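Local atomic coordinates of Non-ribosomal peptide synthetase (Methanobrevibacter ruminantium, PDB entry 6VTJ), a protein that probably carries a peptide intermediate on a phosphopantetheine-bearing carrier domain and releases it by reduction in the adjoining Rossmann-type reductase domain. Residues H18-I23 against I54-Q59; L47-L52 against V63-I68; D67-K72 against K222-D227. All coordinates share one frame; numbering follows the deposited sequence.

Interaction 1. Residues H18-I23 against I54-Q59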
loop_
_atom_site.group_PDB
_atom_site.type_symbol
_atom_site.label_atom_id
_atom_site.label_comp_id
_atom_site.label_asym_id
_atom_site.label_seq_id
_atom_site.Cartn_x
_atom_site.Cartn_y
_atom_site.Cartn_z
ATOM N N HIS A 18 24.256 -10.178 25.269
ATOM C CA HIS A 18 24.065 -11.604 25.494
ATOM C C HIS A 18 22.592 -11.972 25.458
ATOM O O HIS A 18 22.220 -12.984 24.859
ATOM C CB HIS A 18 24.671 -12.012 26.836
ATOM C CG HIS A 18 26.131 -12.321 26.765
ATOM N ND1 HIS A 18 27.103 -11.424 27.157
ATOM C CD2 HIS A 18 26.788 -13.418 26.321
ATOM C CE1 HIS A 18 28.296 -11.962 26.970
ATOM N NE2 HIS A 18 28.133 -13.173 26.467
ATOM N N GLU A 19 21.738 -11.161 26.102
ATOM C CA GLU A 19 20.304 -11.449 26.118
ATOM C C GLU A 19 19.709 -11.395 24.715
ATOM O O GLU A 19 18.891 -12.249 24.340
ATOM C CB GLU A 19 19.565 -10.463 27.029
ATOM C CG GLU A 19 19.901 -10.580 28.510
ATOM C CD GLU A 19 19.263 -9.487 29.361
ATOM O OE1 GLU A 19 18.502 -8.658 28.808
ATOM O OE2 GLU A 19 19.519 -9.457 30.589
ATOM N N ILE A 20 20.101 -10.399 23.922
ATOM C CA ILE A 20 19.479 -10.274 22.604
ATOM C C ILE A 20 19.986 -11.372 21.668
ATOM O O ILE A 20 19.220 -11.923 20.865
ATOM C CB ILE A 20 19.691 -8.859 22.034
ATOM C CG1 ILE A 20 18.944 -7.839 22.903
ATOM C CG2 ILE A 20 19.188 -8.774 20.607
ATOM C CD1 ILE A 20 19.454 -6.406 22.743
ATOM N N CYS A 21 21.265 -11.736 21.779
ATOM C CA CYS A 21 21.761 -12.889 21.036
ATOM C C CYS A 21 21.008 -14.152 21.412
ATOM O O CYS A 21 20.660 -14.956 20.536
ATOM C CB CYS A 21 23.250 -13.092 21.295
ATOM S SG CYS A 21 24.290 -11.926 20.465
ATOM N N ALA A 22 20.762 -14.358 22.713
ATOM C CA ALA A 22 20.079 -15.581 23.122
ATOM C C ALA A 22 18.653 -15.603 22.604
ATOM O O ALA A 22 18.134 -16.665 22.238
ATOM C CB ALA A 22 20.092 -15.725 24.642
ATOM N N ILE A 23 18.000 -14.438 22.570
ATOM C CA ILE A 23 16.641 -14.371 22.038
ATOM C C ILE A 23 16.632 -14.700 20.545
ATOM O O ILE A 23 15.820 -15.512 20.085
ATOM C CB ILE A 23 16.019 -12.995 22.324
ATOM C CG1 ILE A 23 15.834 -12.804 23.831
ATOM C CG2 ILE A 23 14.702 -12.890 21.620
ATOM C CD1 ILE A 23 15.405 -11.422 24.230
ATOM N N ILE A 54 7.867 -9.265 20.249
ATOM C CA ILE A 54 7.064 -9.687 21.391
ATOM C C ILE A 54 7.964 -10.209 22.506
ATOM O O ILE A 54 7.766 -9.888 23.682
ATOM C CB ILE A 54 6.024 -10.735 20.956
ATOM C CG1 ILE A 54 5.009 -10.100 20.006
ATOM C CG2 ILE A 54 5.319 -11.351 22.178
ATOM C CD1 ILE A 54 4.200 -11.106 19.223
ATOM N N GLU A 55 8.990 -10.988 22.153
ATOM C CA GLU A 55 9.885 -11.526 23.173
ATOM C C GLU A 55 10.664 -10.419 23.872
ATOM O O GLU A 55 10.817 -10.448 25.098
ATOM C CB GLU A 55 10.844 -12.542 22.558
ATOM C CG GLU A 55 10.261 -13.924 22.444
ATOM C CD GLU A 55 9.725 -14.455 23.774
ATOM O OE1 GLU A 55 10.360 -14.202 24.823
ATOM O OE2 GLU A 55 8.662 -15.120 23.763
ATOM N N LEU A 56 11.159 -9.431 23.117
ATOM C CA LEU A 56 11.846 -8.304 23.752
ATOM C C LEU A 56 10.910 -7.495 24.647
ATOM O O LEU A 56 11.349 -6.948 25.667
ATOM C CB LEU A 56 12.470 -7.389 22.701
ATOM C CG LEU A 56 13.634 -7.968 21.904
ATOM C CD1 LEU A 56 13.832 -7.213 20.599
ATOM C CD2 LEU A 56 14.911 -7.972 22.755
ATOM N N LEU A 57 9.625 -7.382 24.273
ATOM C CA LEU A 57 8.664 -6.676 25.118
ATOM C C LEU A 57 8.362 -7.472 26.380
ATOM O O LEU A 57 8.141 -6.893 27.451
ATOM C CB LEU A 57 7.369 -6.401 24.347
ATOM C CG LEU A 57 7.331 -5.460 23.127
ATOM C CD1 LEU A 57 5.956 -5.530 22.448
ATOM C CD2 LEU A 57 7.686 -4.012 23.495
ATOM N N LYS A 58 8.341 -8.802 26.268
ATOM C CA LYS A 58 8.106 -9.649 27.431
ATOM C C LYS A 58 9.219 -9.509 28.456
ATOM O O LYS A 58 8.966 -9.614 29.660
ATOM C CB LYS A 58 7.961 -11.107 27.003
ATOM C CG LYS A 58 6.553 -11.476 26.625
ATOM C CD LYS A 58 6.444 -12.900 26.098
ATOM C CE LYS A 58 6.617 -13.927 27.194
ATOM N NZ LYS A 58 6.578 -15.318 26.649
ATOM N N GLN A 59 10.449 -9.275 27.999
ATOM C CA GLN A 59 11.587 -8.998 28.863
ATOM C C GLN A 59 11.625 -7.558 29.339
ATOM O O GLN A 59 12.621 -7.151 29.946
ATOM C CB GLN A 59 12.897 -9.317 28.140
ATOM C CG GLN A 59 12.954 -10.717 27.587
ATOM C CD GLN A 59 13.083 -11.742 28.680
ATOM O OE1 GLN A 59 13.708 -11.483 29.702
ATOM N NE2 GLN A 59 12.505 -12.916 28.470
#
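Glu55 meets Ile23 through its aliphatic base: its CB lies 4.0 Å from CG2 of Ile23, the branch that stands anti to the backbone N of the isoleucine. Beyond CB the glutamate chain bends at its second torsion (chi2 -54°), and its OE2 forms a salt bridge with NZ of Lys58, one turn on in the same helix, at 3.6 Å. The charge is thus paired within helix 46-58, while its CB methylene meets Ile23.

Leu56 follows and supplies the hub of the contact. One methyl, CD2, does the touching for both isoleucines: it comes to 3.8 Å from CD1 of Ile23 and to 4.0 Å from CG1 of Ile20. The leucine crosses Ile20 at about a right angle and Ile23 at a slant, and its methyl bridges two residues one helical turn apart. Ile20 also packs on Pro74, Leu77 and Leu81 of helix 74-82, and Leu56 on Val63, which draws this junction into the core of the carrier domain.

Gln59, the first residue to leave helical geometry, closes the row: its CG approaches CD1 of Ile23 at 4.2 Å.

The axes of 18-23 and 54-58 stay 11.0 Å apart and run at 139° to each other, a wide, oblique pairing nearer antiparallel than parallel within the helical bundle of the carrier fold. What joins them is contact between methyl and methylene groups, with charged and amide ends kept at the margin; cohesion therefore rests on apolar burial and shape rather than on directional bonds.

Interaction 2. Residues L47-L52 against V63-I68. With PNS (4'-phosphopantetheine), chain B.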
loop_
_atom_site.group_PDB
_atom_site.type_symbol
_atom_site.label_atom_id
_atom_site.label_comp_id
_atom_site.label_asym_id
_atom_site.label_seq_id
_atom_site.Cartn_x
_atom_site.Cartn_y
_atom_site.Cartn_z
ATOM N N LEU A 47 7.803 -11.928 9.511
ATOM C CA LEU A 47 6.824 -12.371 10.496
ATOM C C LEU A 47 7.489 -12.927 11.750
ATOM O O LEU A 47 6.926 -12.806 12.843
ATOM C CB LEU A 47 5.882 -13.403 9.878
ATOM C CG LEU A 47 4.982 -12.826 8.773
ATOM C CD1 LEU A 47 3.991 -13.857 8.257
ATOM C CD2 LEU A 47 4.263 -11.564 9.259
ATOM N N ILE A 48 8.675 -13.528 11.625
ATOM C CA ILE A 48 9.410 -13.922 12.825
ATOM C C ILE A 48 9.914 -12.688 13.561
ATOM O O ILE A 48 10.119 -12.721 14.782
ATOM C CB ILE A 48 10.562 -14.876 12.464
ATOM C CG1 ILE A 48 10.022 -16.171 11.854
ATOM C CG2 ILE A 48 11.384 -15.210 13.677
ATOM C CD1 ILE A 48 11.101 -17.022 11.222
ATOM N N ALA A 49 10.126 -11.584 12.840
ATOM C CA ALA A 49 10.537 -10.349 13.496
ATOM C C ALA A 49 9.501 -9.893 14.510
ATOM O O ALA A 49 9.851 -9.282 15.530
ATOM C CB ALA A 49 10.786 -9.260 12.458
ATOM N N SER A 50 8.224 -10.201 14.268
ATOM C CA SER A 50 7.198 -9.808 15.227
ATOM C C SER A 50 7.294 -10.650 16.491
ATOM O O SER A 50 7.072 -10.142 17.598
ATOM C CB SER A 50 5.800 -9.902 14.607
ATOM O OG SER A 50 5.418 -11.233 14.314
ATOM N N LYS A 51 7.642 -11.933 16.350
ATOM C CA LYS A 51 7.892 -12.745 17.536
ATOM C C LYS A 51 9.096 -12.219 18.294
ATOM O O LYS A 51 9.090 -12.166 19.529
ATOM C CB LYS A 51 8.095 -14.212 17.153
ATOM C CG LYS A 51 7.109 -14.719 16.109
ATOM N N LEU A 52 10.139 -11.820 17.566
ATOM C CA LEU A 52 11.287 -11.184 18.198
ATOM C C LEU A 52 10.852 -9.987 19.034
ATOM O O LEU A 52 11.249 -9.844 20.201
ATOM C CB LEU A 52 12.306 -10.762 17.137
ATOM C CG LEU A 52 13.447 -9.918 17.696
ATOM C CD1 LEU A 52 14.207 -10.723 18.715
ATOM C CD2 LEU A 52 14.372 -9.490 16.595
ATOM N N VAL A 63 10.588 -1.556 22.470
ATOM C CA VAL A 63 10.942 -1.661 21.061
ATOM C C VAL A 63 9.659 -1.680 20.252
ATOM O O VAL A 63 8.578 -1.990 20.756
ATOM C CB VAL A 63 11.764 -2.925 20.712
ATOM C CG1 VAL A 63 13.213 -2.730 21.038
ATOM C CG2 VAL A 63 11.192 -4.165 21.399
ATOM N N ARG A 64 9.794 -1.364 18.974
ATOM C CA ARG A 64 8.695 -1.552 18.052
ATOM C C ARG A 64 9.227 -2.234 16.801
ATOM O O ARG A 64 10.437 -2.402 16.619
ATOM C CB ARG A 64 7.999 -0.225 17.725
ATOM C CG ARG A 64 8.890 0.794 17.037
ATOM C CD ARG A 64 8.087 2.016 16.584
ATOM N NE ARG A 64 7.762 2.915 17.690
ATOM C CZ ARG A 64 6.525 3.211 18.069
ATOM N NH1 ARG A 64 5.494 2.681 17.429
ATOM N NH2 ARG A 64 6.317 4.042 19.084
ATOM N N TYR A 65 8.286 -2.616 15.939
ATOM C CA TYR A 65 8.577 -3.452 14.780
ATOM C C TYR A 65 9.653 -2.852 13.874
ATOM O O TYR A 65 10.522 -3.579 13.381
ATOM C CB TYR A 65 7.275 -3.676 14.011
ATOM C CG TYR A 65 7.272 -4.776 12.979
ATOM C CD1 TYR A 65 7.717 -6.052 13.276
ATOM C CD2 TYR A 65 6.765 -4.541 11.710
ATOM C CE1 TYR A 65 7.685 -7.063 12.314
ATOM C CE2 TYR A 65 6.719 -5.534 10.752
ATOM C CZ TYR A 65 7.174 -6.789 11.048
ATOM O OH TYR A 65 7.123 -7.755 10.067
ATOM N N ASP A 66 9.613 -1.539 13.613
ATOM C CA ASP A 66 10.589 -1.001 12.661
ATOM C C ASP A 66 12.008 -1.018 13.220
ATOM O O ASP A 66 12.973 -0.923 12.444
ATOM C CB ASP A 66 10.209 0.425 12.213
ATOM C CG ASP A 66 10.266 1.455 13.342
ATOM O OD1 ASP A 66 11.288 1.542 14.063
ATOM O OD2 ASP A 66 9.286 2.217 13.492
ATOM N N ASP A 67 12.145 -1.134 14.547
ATOM C CA ASP A 67 13.462 -1.186 15.172
ATOM C C ASP A 67 14.291 -2.346 14.638
ATOM O O ASP A 67 15.498 -2.201 14.429
ATOM C CB ASP A 67 13.315 -1.297 16.690
ATOM C CG ASP A 67 12.945 0.017 17.333
ATOM O OD1 ASP A 67 13.274 1.061 16.739
ATOM O OD2 ASP A 67 12.346 0.009 18.434
ATOM N N ILE A 68 13.670 -3.508 14.405
ATOM C CA ILE A 68 14.473 -4.651 13.980
ATOM C C ILE A 68 14.831 -4.555 12.500
ATOM O O ILE A 68 15.872 -5.091 12.081
ATOM C CB ILE A 68 13.767 -5.970 14.357
ATOM C CG1 ILE A 68 14.417 -7.185 13.689
ATOM C CG2 ILE A 68 12.297 -5.911 14.077
ATOM C CD1 ILE A 68 15.842 -7.471 14.172
HETATM O O23 PNS B . 8.193 -9.884 4.508
HETATM P P24 PNS B . 7.236 -10.261 5.542
HETATM O O26 PNS B . 6.372 -11.374 5.263
HETATM O O27 PNS B . 6.256 -9.081 5.599
HETATM C C28 PNS B . 5.391 -8.871 6.676
HETATM C C29 PNS B . 4.773 -7.483 6.675
HETATM C C30 PNS B . 3.800 -7.405 7.817
HETATM C C31 PNS B . 5.856 -6.443 6.905
HETATM C C32 PNS B . 4.016 -7.268 5.348
HETATM O O33 PNS B . 3.231 -8.400 5.095
HETATM C C34 PNS B . 3.181 -5.999 5.331
HETATM O O35 PNS B . 3.741 -4.951 5.390
HETATM N N36 PNS B . 1.855 -6.102 5.248
HETATM C C37 PNS B . 0.935 -5.015 5.165
HETATM C C38 PNS B . 0.665 -4.545 3.756
HETATM C C39 PNS B . -0.504 -3.618 3.685
HETATM O O40 PNS B . -1.482 -3.795 4.330
HETATM N N41 PNS B . -0.370 -2.627 2.866
#
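Tyr65 lays its ring against helix 46-58 with one edge turned to the backbone: CE1 sits 3.7 Å from N of Ser50, which lies near the ring plane, and 3.8 Å from CB of Ala49, which approaches obliquely. With CG anti to its backbone N (chi1 -165°), the tyrosine reaches along the helix toward its beginning, where the hydroxyl is hydrogen-bonded to the carbonyl oxygen of Ser46. The same end of the ring meets the prosthetic group, OH lying 3.7 Å from C31 of the 4'-phosphopantetheine, a methyl that also stands near the ring plane. Leu47 sets out away from the 63-68 segment, yet its CD2 turns to within 3.9 Å of C28 of the same group. Tyrosine and leucine thus line the start of the arm next to Ser46, the serine that in this carrier family normally bears it.

Ser50 folds back on its own helix: OG donates to O of Leu47 at 2.6 Å, and the backbone N of Ser50 uses that oxygen as well, so two donors grip it.

Ile68 divides its branches between two partners. CG2 touches CB of Ala49 at 4.0 Å, whereas CG1, anti to the backbone N (chi1 168°), carries CD1 to CD2 of Leu52. That last pair, at 3.5 Å, is tighter than ordinary van der Waals contact.

Around this buried core, Ile23 and Phe24 of helix 15-28 pack on Leu52, Ile53 of helix 46-58 adds to the cover of Ile68, and helix 431-435 lies against Ser50 and Tyr65, leaving the short helix 65-70 fixed across the first turns of helix 46-58.

Interaction 3. Residues D67-K72 against K222-D227. With PNS (4'-phosphopantetheine), chain B.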
loop_
_atom_site.group_PDB
_atom_site.type_symbol
_atom_site.label_atom_id
_atom_site.label_comp_id
_atom_site.label_asym_id
_atom_site.label_seq_id
_atom_site.Cartn_x
_atom_site.Cartn_y
_atom_site.Cartn_z
ATOM N N ASP A 67 12.145 -1.134 14.547
ATOM C CA ASP A 67 13.462 -1.186 15.172
ATOM C C ASP A 67 14.291 -2.346 14.638
ATOM O O ASP A 67 15.498 -2.201 14.429
ATOM C CB ASP A 67 13.315 -1.297 16.690
ATOM C CG ASP A 67 12.945 0.017 17.333
ATOM O OD1 ASP A 67 13.274 1.061 16.739
ATOM O OD2 ASP A 67 12.346 0.009 18.434
ATOM N N ILE A 68 13.670 -3.508 14.405
ATOM C CA ILE A 68 14.473 -4.651 13.980
ATOM C C ILE A 68 14.831 -4.555 12.500
ATOM O O ILE A 68 15.872 -5.091 12.081
ATOM C CB ILE A 68 13.767 -5.970 14.357
ATOM C CG1 ILE A 68 14.417 -7.185 13.689
ATOM C CG2 ILE A 68 12.297 -5.911 14.077
ATOM C CD1 ILE A 68 15.842 -7.471 14.172
ATOM N N PHE A 69 14.034 -3.827 11.705
ATOM C CA PHE A 69 14.412 -3.559 10.319
ATOM C C PHE A 69 15.525 -2.518 10.227
ATOM O O PHE A 69 16.367 -2.597 9.323
ATOM C CB PHE A 69 13.188 -3.111 9.519
ATOM C CG PHE A 69 12.217 -4.214 9.261
ATOM C CD1 PHE A 69 12.352 -5.023 8.142
ATOM C CD2 PHE A 69 11.192 -4.473 10.157
ATOM C CE1 PHE A 69 11.467 -6.059 7.906
ATOM C CE2 PHE A 69 10.309 -5.511 9.936
ATOM C CZ PHE A 69 10.448 -6.303 8.805
ATOM N N ARG A 70 15.554 -1.540 11.140
ATOM C CA ARG A 70 16.609 -0.529 11.082
ATOM C C ARG A 70 17.897 -0.991 11.759
ATOM O O ARG A 70 18.985 -0.541 11.380
ATOM C CB ARG A 70 16.131 0.786 11.713
ATOM N N ASN A 71 17.805 -1.872 12.754
ATOM C CA ASN A 71 18.967 -2.363 13.501
ATOM C C ASN A 71 18.913 -3.886 13.483
ATOM O O ASN A 71 18.252 -4.496 14.326
ATOM C CB ASN A 71 18.977 -1.834 14.937
ATOM C CG ASN A 71 18.520 -0.387 15.036
ATOM O OD1 ASN A 71 17.393 -0.097 15.449
ATOM N ND2 ASN A 71 19.393 0.528 14.643
ATOM N N LYS A 72 19.623 -4.504 12.546
ATOM C CA LYS A 72 19.380 -5.905 12.226
ATOM C C LYS A 72 20.178 -6.886 13.077
ATOM O O LYS A 72 19.875 -8.082 13.048
ATOM C CB LYS A 72 19.674 -6.158 10.740
ATOM C CG LYS A 72 18.874 -5.247 9.798
ATOM C CD LYS A 72 19.449 -5.240 8.387
ATOM C CE LYS A 72 18.704 -4.228 7.517
ATOM N NZ LYS A 72 19.120 -4.304 6.083
ATOM N N LYS A 222 4.785 -3.943 0.785
ATOM C CA LYS A 222 5.230 -4.223 2.150
ATOM C C LYS A 222 5.639 -2.928 2.854
ATOM O O LYS A 222 6.412 -2.136 2.308
ATOM C CB LYS A 222 6.391 -5.220 2.130
ATOM C CG LYS A 222 5.943 -6.621 1.731
ATOM C CD LYS A 222 7.046 -7.658 1.789
ATOM C CE LYS A 222 6.407 -9.040 1.806
ATOM N NZ LYS A 222 7.411 -10.130 1.721
ATOM N N HIS A 223 5.118 -2.706 4.063
ATOM C CA HIS A 223 5.443 -1.488 4.801
ATOM C C HIS A 223 6.828 -1.534 5.431
ATOM O O HIS A 223 7.374 -0.477 5.753
ATOM C CB HIS A 223 4.411 -1.229 5.905
ATOM N N TYR A 224 7.391 -2.727 5.634
ATOM C CA TYR A 224 8.720 -2.894 6.221
ATOM C C TYR A 224 9.429 -4.027 5.500
ATOM O O TYR A 224 8.901 -5.140 5.420
ATOM C CB TYR A 224 8.632 -3.187 7.725
ATOM C CG TYR A 224 7.820 -2.148 8.444
ATOM C CD1 TYR A 224 8.386 -0.931 8.793
ATOM C CD2 TYR A 224 6.476 -2.359 8.742
ATOM C CE1 TYR A 224 7.651 0.041 9.430
ATOM C CE2 TYR A 224 5.734 -1.385 9.390
ATOM C CZ TYR A 224 6.335 -0.186 9.723
ATOM O OH TYR A 224 5.625 0.798 10.363
ATOM N N THR A 225 10.612 -3.744 4.963
ATOM C CA THR A 225 11.409 -4.755 4.287
ATOM C C THR A 225 12.860 -4.573 4.689
ATOM O O THR A 225 13.290 -3.474 5.050
ATOM C CB THR A 225 11.317 -4.683 2.754
ATOM O OG1 THR A 225 12.314 -3.776 2.267
ATOM C CG2 THR A 225 9.944 -4.203 2.297
ATOM N N ALA A 226 13.620 -5.663 4.588
ATOM C CA ALA A 226 15.021 -5.662 4.981
ATOM C C ALA A 226 15.977 -5.285 3.858
ATOM O O ALA A 226 17.155 -5.051 4.138
ATOM C CB ALA A 226 15.420 -7.039 5.537
ATOM N N ASP A 227 15.531 -5.245 2.603
ATOM C CA ASP A 227 16.438 -4.833 1.534
ATOM C C ASP A 227 15.805 -3.807 0.599
ATOM O O ASP A 227 14.768 -3.220 0.920
ATOM C CB ASP A 227 16.925 -6.040 0.732
ATOM C CG ASP A 227 15.807 -6.959 0.306
ATOM O OD1 ASP A 227 14.734 -6.465 -0.112
ATOM O OD2 ASP A 227 16.021 -8.188 0.362
HETATM O O23 PNS B . 8.193 -9.884 4.508
HETATM P P24 PNS B . 7.236 -10.261 5.542
HETATM O O26 PNS B . 6.372 -11.374 5.263
HETATM O O27 PNS B . 6.256 -9.081 5.599
HETATM C C28 PNS B . 5.391 -8.871 6.676
HETATM C C29 PNS B . 4.773 -7.483 6.675
HETATM C C30 PNS B . 3.800 -7.405 7.817
HETATM C C31 PNS B . 5.856 -6.443 6.905
HETATM C C32 PNS B . 4.016 -7.268 5.348
HETATM O O33 PNS B . 3.231 -8.400 5.095
HETATM C C34 PNS B . 3.181 -5.999 5.331
HETATM O O35 PNS B . 3.741 -4.951 5.390
HETATM N N36 PNS B . 1.855 -6.102 5.248
HETATM C C37 PNS B . 0.935 -5.015 5.165
HETATM C C38 PNS B . 0.665 -4.545 3.756
HETATM C C39 PNS B . -0.504 -3.618 3.685
HETATM O O40 PNS B . -1.482 -3.795 4.330
HETATM N N41 PNS B . -0.370 -2.627 2.866
#
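NZ of Lys72 donates to O of Ala226 at 2.9 Å, approaching in the carbonyl plane. An extended chain beyond CG carries the ammonium group across from just past the end of helix 65-70 to the reductase loop.

Beside this bond Phe69 inserts its ring. CB of Tyr224 stands over one face in a CH-pi contact, 3.6 Å from the ring centroid and 12° off the normal, while N of Ala226 lies at the edge, in plane. CD1 of Phe69 also comes within 3.5 Å of C of Thr225. The tyrosine ring itself leads away, making only an oblique pair with the phenylalanine; Phe40 stacks on Phe69 as well. Replacing Phe69 by an alanine would probably open a gap beneath CB of Tyr224 and leave Phe40 without the ring it stacks on.

The same loop holds the prosthetic group. NZ of Lys222 donates to phosphate oxygen O23 at 2.9 Å, and N of His223 to the amide oxygen O35 at 2.9 Å.

At this point carrier and reductase domains meet through an inserted phenylalanine ring and one charged donor, next to backbone and lysine bonds that fix the phosphopantetheine arm between them.

From the N terminus, helix 15-28 leads to helix 46-58, and interaction 1 closes the 30-residue connection by pairing 18-23 with 54-59. Interaction 2 begins inside that span, at 47-52, and ends beyond it at 63-68, so the two cross; they also touch, through Ile23 against Leu52 and Leu56 against Val63. Together they bind three helices of the carrier domain into one core. Interaction 3 opens on Asp67 and Ile68, where interaction 2 ends, and spans some 150 residues to the loop before helix 229-246, joining the carrier to the reductase domain. Tyr65 packs on Tyr224 where interactions 2 and 3 meet, and both touch the phosphopantetheine.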